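Envelope protein (White spot syndrome virus, PDB 7DDA) is a viral envelope protein whose C-terminal domain, the part crystallised here, binds sulfate and probably recognises heparin-like sulfated glycans. Local coordinates at residues 28-34 with 165-171; 109-115 with 135-141. One frame throughout, in Å; residues are numbered along the deposited sequence.

Contact 1: 28-34 with 165-171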
ATOM      1  N   SER A  28     -18.448  23.096   3.223  1.00 72.23           N
ATOM      2  CA  SER A  28     -17.633  23.195   4.429  1.00 83.54           C
ATOM      3  C   SER A  28     -16.683  22.008   4.608  1.00 81.85           C
ATOM      4  O   SER A  28     -15.928  21.662   3.701  1.00 76.37           O
ATOM      5  CB  SER A  28     -18.522  23.328   5.675  1.00 77.44           C
ATOM      6  OG  SER A  28     -19.177  24.582   5.719  1.00 80.01           O
ATOM      7  N   ASP A  29     -16.781  21.378   5.780  1.00 83.65           N
ATOM      8  CA  ASP A  29     -15.727  20.528   6.325  1.00 78.54           C
ATOM      9  C   ASP A  29     -15.430  19.324   5.429  1.00 76.17           C
ATOM     10  O   ASP A  29     -16.309  18.798   4.742  1.00 71.45           O
ATOM     11  CB  ASP A  29     -16.129  20.071   7.731  1.00 70.86           C
ATOM     12  CG  ASP A  29     -15.104  19.158   8.371  1.00 77.81           C
ATOM     13  OD1 ASP A  29     -14.035  19.650   8.803  1.00 81.99           O
ATOM     14  OD2 ASP A  29     -15.387  17.947   8.473  1.00 76.80           O
ATOM     15  N   SER A  30     -14.163  18.891   5.449  1.00 75.41           N
ATOM     16  CA  SER A  30     -13.675  17.771   4.650  1.00 67.81           C
ATOM     17  C   SER A  30     -12.726  16.915   5.483  1.00 65.95           C
ATOM     18  O   SER A  30     -11.933  17.443   6.268  1.00 67.78           O
ATOM     19  CB  SER A  30     -12.970  18.266   3.380  1.00 62.07           C
ATOM     20  OG  SER A  30     -12.417  17.180   2.656  1.00 67.12           O
ATOM     21  N   LYS A  31     -12.805  15.594   5.317  1.00 59.40           N
ATOM     22  CA  LYS A  31     -12.057  14.665   6.157  1.00 58.47           C
ATOM     23  C   LYS A  31     -11.619  13.450   5.344  1.00 51.52           C
ATOM     24  O   LYS A  31     -12.282  13.048   4.379  1.00 49.23           O
ATOM     25  CB  LYS A  31     -12.892  14.193   7.361  1.00 59.37           C
ATOM     26  CG  LYS A  31     -13.373  15.294   8.282  1.00 61.71           C
ATOM     27  CD  LYS A  31     -12.606  15.315   9.589  1.00 68.79           C
ATOM     28  CE  LYS A  31     -13.428  15.982  10.680  1.00 68.35           C
ATOM     29  NZ  LYS A  31     -12.574  16.498  11.775  1.00 69.49           N
ATOM     30  N   THR A  32     -10.487  12.870   5.744  1.00 42.50           N
ATOM     31  CA  THR A  32     -10.011  11.616   5.179  1.00 41.74           C
ATOM     32  C   THR A  32      -9.568  10.674   6.295  1.00 38.19           C
ATOM     33  O   THR A  32      -9.121  11.105   7.364  1.00 37.86           O
ATOM     34  CB  THR A  32      -8.851  11.798   4.178  1.00 38.75           C
ATOM     35  OG1 THR A  32      -7.763  12.484   4.810  1.00 44.08           O
ATOM     36  CG2 THR A  32      -9.271  12.555   2.934  1.00 42.78           C
ATOM     37  N   ALA A  33      -9.722   9.374   6.040  1.00 29.29           N
ATOM     38  CA  ALA A  33      -9.290   8.343   6.971  1.00 28.54           C
ATOM     39  C   ALA A  33      -8.829   7.122   6.188  1.00 29.77           C
ATOM     40  O   ALA A  33      -9.291   6.862   5.069  1.00 30.57           O
ATOM     41  CB  ALA A  33     -10.398   7.954   7.954  1.00 24.98           C
ATOM     42  N   THR A  34      -7.905   6.384   6.790  1.00 29.74           N
ATOM     43  CA  THR A  34      -7.435   5.101   6.290  1.00 28.80           C
ATOM     44  C   THR A  34      -7.785   4.047   7.327  1.00 28.03           C
ATOM     45  O   THR A  34      -7.438   4.197   8.503  1.00 32.14           O
ATOM     46  CB  THR A  34      -5.917   5.115   6.050  1.00 29.47           C
ATOM     47  OG1 THR A  34      -5.598   6.123   5.085  1.00 28.29           O
ATOM     48  CG2 THR A  34      -5.424   3.750   5.572  1.00 26.27           C
ATOM     49  N   PHE A 165      -8.908   0.685   3.272  1.00 20.53           N
ATOM     50  CA  PHE A 165      -9.972   1.571   2.821  1.00 18.66           C
ATOM     51  C   PHE A 165      -9.471   3.000   2.915  1.00 22.55           C
ATOM     52  O   PHE A 165      -9.126   3.466   4.011  1.00 20.90           O
ATOM     53  CB  PHE A 165     -11.235   1.398   3.665  1.00 19.51           C
ATOM     54  CG  PHE A 165     -11.816   0.018   3.613  1.00 19.17           C
ATOM     55  CD1 PHE A 165     -11.314  -0.991   4.425  1.00 20.09           C
ATOM     56  CD2 PHE A 165     -12.864  -0.270   2.775  1.00 14.67           C
ATOM     57  CE1 PHE A 165     -11.852  -2.263   4.379  1.00 17.78           C
ATOM     58  CE2 PHE A 165     -13.401  -1.530   2.734  1.00 17.78           C
ATOM     59  CZ  PHE A 165     -12.899  -2.527   3.532  1.00 16.76           C
ATOM     60  N   PHE A 166      -9.442   3.691   1.774  1.00 21.86           N
ATOM     61  CA  PHE A 166      -9.003   5.087   1.701  1.00 23.32           C
ATOM     62  C   PHE A 166     -10.241   5.962   1.558  1.00 27.30           C
ATOM     63  O   PHE A 166     -10.812   6.076   0.470  1.00 26.15           O
ATOM     64  CB  PHE A 166      -8.017   5.290   0.562  1.00 21.08           C
ATOM     65  CG  PHE A 166      -6.848   4.336   0.611  1.00 22.94           C
ATOM     66  CD1 PHE A 166      -5.890   4.451   1.605  1.00 24.99           C
ATOM     67  CD2 PHE A 166      -6.730   3.304  -0.306  1.00 19.65           C
ATOM     68  CE1 PHE A 166      -4.817   3.583   1.662  1.00 25.59           C
ATOM     69  CE2 PHE A 166      -5.667   2.436  -0.250  1.00 20.91           C
ATOM     70  CZ  PHE A 166      -4.702   2.577   0.731  1.00 17.42           C
ATOM     71  N   LEU A 167     -10.632   6.596   2.665  1.00 28.54           N
ATOM     72  CA  LEU A 167     -11.915   7.273   2.787  1.00 28.88           C
ATOM     73  C   LEU A 167     -11.758   8.785   2.657  1.00 34.24           C
ATOM     74  O   LEU A 167     -10.895   9.389   3.304  1.00 30.61           O
ATOM     75  CB  LEU A 167     -12.556   6.896   4.121  1.00 26.23           C
ATOM     76  CG  LEU A 167     -13.070   5.457   4.086  1.00 26.48           C
ATOM     77  CD1 LEU A 167     -13.167   4.899   5.482  1.00 29.97           C
ATOM     78  CD2 LEU A 167     -14.444   5.408   3.427  1.00 27.77           C
ATOM     79  N   ASN A 168     -12.589   9.387   1.813  1.00 33.76           N
ATOM     80  CA  ASN A 168     -12.593  10.829   1.603  1.00 37.11           C
ATOM     81  C   ASN A 168     -14.024  11.328   1.740  1.00 36.63           C
ATOM     82  O   ASN A 168     -14.854  11.086   0.860  1.00 36.60           O
ATOM     83  CB  ASN A 168     -12.007  11.194   0.239  1.00 38.09           C
ATOM     84  CG  ASN A 168     -11.877  12.691   0.050  1.00 46.51           C
ATOM     85  OD1 ASN A 168     -11.811  13.183  -1.077  1.00 48.50           O
ATOM     86  ND2 ASN A 168     -11.886  13.432   1.157  1.00 45.95           N
ATOM     87  N   CYS A 169     -14.304  12.032   2.832  1.00 36.06           N
ATOM     88  CA  CYS A 169     -15.654  12.435   3.190  1.00 41.25           C
ATOM     89  C   CYS A 169     -15.764  13.951   3.334  1.00 47.73           C
ATOM     90  O   CYS A 169     -14.803  14.632   3.708  1.00 48.92           O
ATOM     91  CB  CYS A 169     -16.084  11.761   4.490  1.00 37.85           C
ATOM     92  SG  CYS A 169     -15.956   9.982   4.414  1.00 36.87           S
ATOM     93  N   TRP A 170     -16.959  14.472   3.054  1.00 45.11           N
ATOM     94  CA  TRP A 170     -17.206  15.905   3.101  1.00 46.27           C
ATOM     95  C   TRP A 170     -18.676  16.162   3.413  1.00 43.27           C
ATOM     96  O   TRP A 170     -19.512  15.264   3.327  1.00 41.96           O
ATOM     97  CB  TRP A 170     -16.810  16.563   1.782  1.00 40.83           C
ATOM     98  CG  TRP A 170     -17.639  16.106   0.646  1.00 39.05           C
ATOM     99  CD1 TRP A 170     -18.807  16.651   0.225  1.00 40.55           C
ATOM    100  CD2 TRP A 170     -17.372  14.998  -0.226  1.00 43.99           C
ATOM    101  NE1 TRP A 170     -19.295  15.951  -0.857  1.00 46.04           N
ATOM    102  CE2 TRP A 170     -18.431  14.932  -1.153  1.00 44.88           C
ATOM    103  CE3 TRP A 170     -16.347  14.054  -0.311  1.00 40.15           C
ATOM    104  CZ2 TRP A 170     -18.488  13.965  -2.157  1.00 38.32           C
ATOM    105  CZ3 TRP A 170     -16.411  13.096  -1.309  1.00 37.62           C
ATOM    106  CH2 TRP A 170     -17.472  13.061  -2.218  1.00 31.01           C
ATOM    107  N   THR A 171     -18.983  17.406   3.778  1.00 47.87           N
ATOM    108  CA  THR A 171     -20.358  17.826   4.058  1.00 45.06           C
ATOM    109  C   THR A 171     -20.897  18.713   2.941  1.00 40.55           C
ATOM    110  O   THR A 171     -20.127  19.224   2.127  1.00 43.60           O
ATOM    111  CB  THR A 171     -20.457  18.593   5.368  1.00 38.33           C
ATOM    112  OG1 THR A 171     -19.607  19.739   5.293  1.00 50.43           O
ATOM    113  CG2 THR A 171     -20.019  17.730   6.517  1.00 37.76           C
TER
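Strands 30-34 and 165-170, from the first and last modelled strands of the chain, run antiparallel as the two inner strands of a four-stranded sheet, placing Lys31 opposite Cys169 and Ala33 opposite Leu167. These are the hydrogen-bonded pairs: Lys31 N gives to Cys169 O at 2.7 Å and Cys169 N gives back to Lys31 O, and Ala33 and Leu167 exchange the same two bonds. Beyond the strand end, Thr171 N prolongs the ladder to Asp29 O. Lys31 O has a second donor. Asn168 reaches across to the neighbouring strand, with CG anti to the backbone N (chi1 -175°), and its ND2 meets the carbonyl O of Lys31 at 3.3 Å from above the carbonyl plane, while Cys169 N comes nearly end-on. Thr32 and Asn168 cross at a slant, CG2 of Thr32 lying against that amide. Next along this face, Thr34 stands beside Phe166: OG1 of Thr34 is at the ring edge, 3.9 Å from CD1 of Phe166. Branched threonines suit an extended backbone, and this face borders the second subunit, whose Ala53 packs on Thr32, Tyr50 on Asn168 and Ile36 on Phe166. On the other face Leu167 and the disulfide-bonded Cys169 are buried toward the facing sheet, while Lys31 leads its amine away at the exposed end. The chemistry implies a join made chiefly by the backbone ladder.

Contact 2: 109-115 with 135-141. With SO4 (sulfate ion), chain B.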
ATOM      1  N   TYR A 109     -22.277  13.558   6.271  1.00 37.26           N
ATOM      2  CA  TYR A 109     -21.183  13.377   5.323  1.00 37.70           C
ATOM      3  C   TYR A 109     -21.543  12.470   4.153  1.00 34.61           C
ATOM      4  O   TYR A 109     -22.287  11.496   4.298  1.00 30.49           O
ATOM      5  CB  TYR A 109     -19.949  12.823   6.025  1.00 37.68           C
ATOM      6  CG  TYR A 109     -19.211  13.846   6.857  1.00 43.17           C
ATOM      7  CD1 TYR A 109     -19.644  14.182   8.137  1.00 37.96           C
ATOM      8  CD2 TYR A 109     -18.076  14.482   6.357  1.00 45.45           C
ATOM      9  CE1 TYR A 109     -18.957  15.121   8.896  1.00 44.06           C
ATOM     10  CE2 TYR A 109     -17.383  15.414   7.110  1.00 47.34           C
ATOM     11  CZ  TYR A 109     -17.826  15.730   8.375  1.00 45.92           C
ATOM     12  OH  TYR A 109     -17.130  16.658   9.110  1.00 43.85           O
ATOM     13  N   THR A 110     -21.010  12.819   2.990  1.00 33.27           N
ATOM     14  CA  THR A 110     -20.947  11.963   1.820  1.00 35.05           C
ATOM     15  C   THR A 110     -19.504  11.495   1.680  1.00 38.88           C
ATOM     16  O   THR A 110     -18.578  12.240   2.019  1.00 35.87           O
ATOM     17  CB  THR A 110     -21.395  12.727   0.569  1.00 37.51           C
ATOM     18  OG1 THR A 110     -22.706  13.257   0.796  1.00 40.34           O
ATOM     19  CG2 THR A 110     -21.421  11.822  -0.669  1.00 32.99           C
ATOM     20  N   CYS A 111     -19.301  10.258   1.211  1.00 32.84           N
ATOM     21  CA  CYS A 111     -17.959   9.694   1.186  1.00 30.26           C
ATOM     22  C   CYS A 111     -17.637   9.042  -0.148  1.00 30.12           C
ATOM     23  O   CYS A 111     -18.512   8.525  -0.849  1.00 28.69           O
ATOM     24  CB  CYS A 111     -17.746   8.664   2.296  1.00 26.12           C
ATOM     25  SG  CYS A 111     -17.832   9.319   3.973  1.00 34.45           S
ATOM     26  N   LEU A 112     -16.352   9.084  -0.482  1.00 30.51           N
ATOM     27  CA  LEU A 112     -15.752   8.217  -1.478  1.00 28.36           C
ATOM     28  C   LEU A 112     -14.851   7.196  -0.782  1.00 28.19           C
ATOM     29  O   LEU A 112     -14.314   7.449   0.305  1.00 25.66           O
ATOM     30  CB  LEU A 112     -14.962   9.033  -2.497  1.00 27.48           C
ATOM     31  CG  LEU A 112     -15.766   9.860  -3.500  1.00 29.73           C
ATOM     32  CD1 LEU A 112     -14.811  10.691  -4.323  1.00 26.27           C
ATOM     33  CD2 LEU A 112     -16.632   8.987  -4.421  1.00 23.95           C
ATOM     34  N   CYS A 113     -14.701   6.032  -1.414  1.00 24.14           N
ATOM     35  CA  CYS A 113     -13.882   4.954  -0.876  1.00 21.00           C
ATOM     36  C   CYS A 113     -13.053   4.345  -1.996  1.00 26.90           C
ATOM     37  O   CYS A 113     -13.606   3.917  -3.015  1.00 27.20           O
ATOM     38  CB  CYS A 113     -14.750   3.875  -0.226  1.00 21.24           C
ATOM     39  SG  CYS A 113     -13.834   2.690   0.772  1.00 24.38           S
ATOM     40  N   ARG A 114     -11.735   4.290  -1.808  1.00 24.60           N
ATOM     41  CA  ARG A 114     -10.854   3.522  -2.679  1.00 24.11           C
ATOM     42  C   ARG A 114     -10.137   2.467  -1.844  1.00 23.89           C
ATOM     43  O   ARG A 114      -9.913   2.664  -0.643  1.00 21.82           O
ATOM     44  CB  ARG A 114      -9.840   4.420  -3.394  1.00 22.25           C
ATOM     45  CG  ARG A 114     -10.460   5.487  -4.276  1.00 22.05           C
ATOM     46  CD  ARG A 114     -11.117   4.862  -5.473  1.00 23.47           C
ATOM     47  NE  ARG A 114     -11.862   5.832  -6.276  1.00 29.74           N
ATOM     48  CZ  ARG A 114     -13.104   6.241  -6.003  1.00 29.18           C
ATOM     49  NH1 ARG A 114     -13.740   5.787  -4.922  1.00 23.29           N
ATOM     50  NH2 ARG A 114     -13.708   7.112  -6.805  1.00 20.85           N
ATOM     51  N   ILE A 115      -9.775   1.341  -2.479  1.00 21.20           N
ATOM     52  CA  ILE A 115      -9.288   0.181  -1.745  1.00 19.77           C
ATOM     53  C   ILE A 115      -7.981  -0.358  -2.312  1.00 21.83           C
ATOM     54  O   ILE A 115      -7.649  -0.201  -3.492  1.00 19.70           O
ATOM     55  CB  ILE A 115     -10.305  -0.974  -1.714  1.00 22.87           C
ATOM     56  CG1 ILE A 115     -10.430  -1.549  -3.113  1.00 19.98           C
ATOM     57  CG2 ILE A 115     -11.646  -0.543  -1.096  1.00 19.75           C
ATOM     58  CD1 ILE A 115     -11.213  -2.784  -3.184  1.00 30.52           C
ATOM     59  N   ASN A 135     -16.933  -3.275  -6.491  1.00 16.31           N
ATOM     60  CA  ASN A 135     -16.143  -2.123  -6.078  1.00 18.13           C
ATOM     61  C   ASN A 135     -16.988  -0.874  -6.284  1.00 20.49           C
ATOM     62  O   ASN A 135     -17.204  -0.464  -7.423  1.00 25.50           O
ATOM     63  CB  ASN A 135     -14.856  -2.043  -6.887  1.00 21.07           C
ATOM     64  CG  ASN A 135     -13.885  -1.050  -6.320  1.00 24.00           C
ATOM     65  OD1 ASN A 135     -14.279  -0.033  -5.754  1.00 26.35           O
ATOM     66  ND2 ASN A 135     -12.601  -1.328  -6.474  1.00 31.80           N
ATOM     67  N   ASN A 136     -17.424  -0.244  -5.201  1.00 25.14           N
ATOM     68  CA  ASN A 136     -18.220   0.975  -5.309  1.00 21.81           C
ATOM     69  C   ASN A 136     -17.299   2.191  -5.403  1.00 23.06           C
ATOM     70  O   ASN A 136     -16.670   2.596  -4.417  1.00 23.42           O
ATOM     71  CB  ASN A 136     -19.175   1.087  -4.124  1.00 19.65           C
ATOM     72  CG  ASN A 136     -20.130   2.257  -4.258  1.00 24.98           C
ATOM     73  OD1 ASN A 136     -19.932   3.143  -5.088  1.00 26.96           O
ATOM     74  ND2 ASN A 136     -21.191   2.250  -3.463  1.00 23.92           N
ATOM     75  N   ARG A 137     -17.252   2.797  -6.577  1.00 24.04           N
ATOM     76  CA  ARG A 137     -16.444   3.984  -6.818  1.00 27.68           C
ATOM     77  C   ARG A 137     -17.226   5.276  -6.655  1.00 26.76           C
ATOM     78  O   ARG A 137     -16.648   6.357  -6.800  1.00 29.61           O
ATOM     79  CB  ARG A 137     -15.846   3.928  -8.230  1.00 25.08           C
ATOM     80  CG  ARG A 137     -14.869   2.809  -8.370  1.00 26.90           C
ATOM     81  CD  ARG A 137     -14.719   2.325  -9.778  1.00 28.08           C
ATOM     82  NE  ARG A 137     -13.679   1.295  -9.845  1.00 38.96           N
ATOM     83  CZ  ARG A 137     -12.390   1.480  -9.555  1.00 36.12           C
ATOM     84  NH1 ARG A 137     -11.919   2.683  -9.222  1.00 35.13           N
ATOM     85  NH2 ARG A 137     -11.560   0.451  -9.628  1.00 37.35           N
ATOM     86  N   ASP A 138     -18.517   5.194  -6.365  1.00 25.48           N
ATOM     87  CA  ASP A 138     -19.373   6.365  -6.373  1.00 26.33           C
ATOM     88  C   ASP A 138     -19.451   6.990  -4.993  1.00 26.90           C
ATOM     89  O   ASP A 138     -18.822   6.544  -4.033  1.00 27.82           O
ATOM     90  CB  ASP A 138     -20.770   6.003  -6.862  1.00 23.05           C
ATOM     91  CG  ASP A 138     -20.737   5.265  -8.169  1.00 28.98           C
ATOM     92  OD1 ASP A 138     -20.030   5.735  -9.093  1.00 26.41           O
ATOM     93  OD2 ASP A 138     -21.404   4.210  -8.263  1.00 31.52           O
ATOM     94  N   GLU A 139     -20.241   8.048  -4.901  1.00 29.43           N
ATOM     95  CA  GLU A 139     -20.512   8.651  -3.612  1.00 29.71           C
ATOM     96  C   GLU A 139     -21.302   7.680  -2.740  1.00 25.63           C
ATOM     97  O   GLU A 139     -22.053   6.837  -3.234  1.00 26.44           O
ATOM     98  CB  GLU A 139     -21.270   9.956  -3.809  1.00 32.22           C
ATOM     99  CG  GLU A 139     -20.452  10.980  -4.556  1.00 37.41           C
ATOM    100  CD  GLU A 139     -21.089  12.348  -4.547  1.00 38.30           C
ATOM    101  OE1 GLU A 139     -20.558  13.260  -5.228  1.00 40.98           O
ATOM    102  OE2 GLU A 139     -22.115  12.503  -3.853  1.00 37.17           O
ATOM    103  N   ILE A 140     -21.094   7.777  -1.434  1.00 25.49           N
ATOM    104  CA  ILE A 140     -21.733   6.897  -0.468  1.00 26.45           C
ATOM    105  C   ILE A 140     -22.343   7.800   0.584  1.00 31.59           C
ATOM    106  O   ILE A 140     -21.619   8.393   1.394  1.00 33.73           O
ATOM    107  CB  ILE A 140     -20.757   5.894   0.170  1.00 25.69           C
ATOM    108  CG1 ILE A 140     -20.150   4.957  -0.883  1.00 22.89           C
ATOM    109  CG2 ILE A 140     -21.461   5.053   1.218  1.00 21.36           C
ATOM    110  CD1 ILE A 140     -18.969   4.139  -0.352  1.00 20.13           C
ATOM    111  N   ASP A 141     -23.666   7.914   0.571  1.00 31.83           N
ATOM    112  CA  ASP A 141     -24.360   8.803   1.485  1.00 30.31           C
ATOM    113  C   ASP A 141     -24.385   8.208   2.881  1.00 26.55           C
ATOM    114  O   ASP A 141     -23.915   7.098   3.120  1.00 27.57           O
ATOM    115  CB  ASP A 141     -25.767   9.075   0.979  1.00 33.70           C
ATOM    116  CG  ASP A 141     -25.765   9.885  -0.271  1.00 35.86           C
ATOM    117  OD1 ASP A 141     -24.939  10.822  -0.337  1.00 41.09           O
ATOM    118  OD2 ASP A 141     -26.569   9.580  -1.180  1.00 40.79           O
TER
HETATM  119  S   SO4 B 301     -22.079  -1.096  -3.747  0.52 10.77           S
HETATM  120  O1  SO4 B 301     -22.312  -0.505  -5.069  0.52 24.49           O
HETATM  121  O2  SO4 B 301     -21.859  -0.054  -2.783  0.52 17.01           O
HETATM  122  O3  SO4 B 301     -20.868  -1.891  -3.876  0.52 24.41           O
HETATM  123  O4  SO4 B 301     -23.184  -1.942  -3.383  0.52 11.60           O
HETATM  124  O   HOH W   1     -13.336   2.226  -4.961  1.00 24.36           O
HETATM  125  O   HOH W   2     -16.393   5.331  -3.609  1.00 27.86           O
HETATM  126  O   HOH W   3     -10.643   1.063  -5.285  1.00 21.84           O
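One water oxygen is gripped from both segments: Cys113 N (2.9 Å) and Arg114 NH1 (3.0 Å) donate to it, while Asn136 O and Asp138 O (2.7 Å) lie within bonding distance as acceptors that compete for its protons. The water thus fills in where the loop bows away from strand 110-115. Arg114 is bent at chi2 (-69°), which folds its guanidinium back so that NH1 also meets Cys113 O (2.7 Å) and NH2 makes a weak bond to Arg137 O. CB of Arg137 sits over one face of that planar group, off toward its rim. The two arginines, though alike in charge, are each answered by the second subunit: Arg114 by Glu48, Arg137 by Glu120. Asparagine suits position 136 because its amide has two ends: Asn136 OD1 accepts from Asp138 N at 2.8 Å, forming an Asx turn, while Asn136 ND2 faces a sulfate ion also bonded by Lys147 N. That sulfate probably came from the crystallisation liquor, yet its site is consistent with one used for heparin. Nearer the strand start, Cys111 and Ile140 form a single antiparallel bridge, Cys111 N to Ile140 O at 3.0 Å and Ile140 N to Cys111 O at 2.8 Å. Beside it, CG2 of Thr110 rests 3.7 Å from CB of Glu139. The loop leaves strand 131-135 of one sheet and runs along strand 110-120, outermost in the other sheet within this chain, with Tyr148 of strand 145-153 packing against Cys113, Ile115 and Asn135.

Strands 160-170 and 110-120 are neighbours in one sheet, so contact 1 and contact 2 lie side by side, their centres about 10 Å apart, and the disulfide from Cys169 to Cys111 ties them covalently. Both are partly buried. Contact 1 joins two inner strands through a regular ladder of direct backbone bonds. Contact 2 joins an outermost strand to an irregular loop: one bridge, then waters and charged side chains replace the ladder. Tyr109 links them, its ring packing on the backbone of Trp170 and the side chain of Thr171. Contact 2 meets the second subunit through salt bridges and holds the sulfate, whereas contact 1 meets it through packing and a hydrogen bond from Tyr50 of that subunit to Phe166 O.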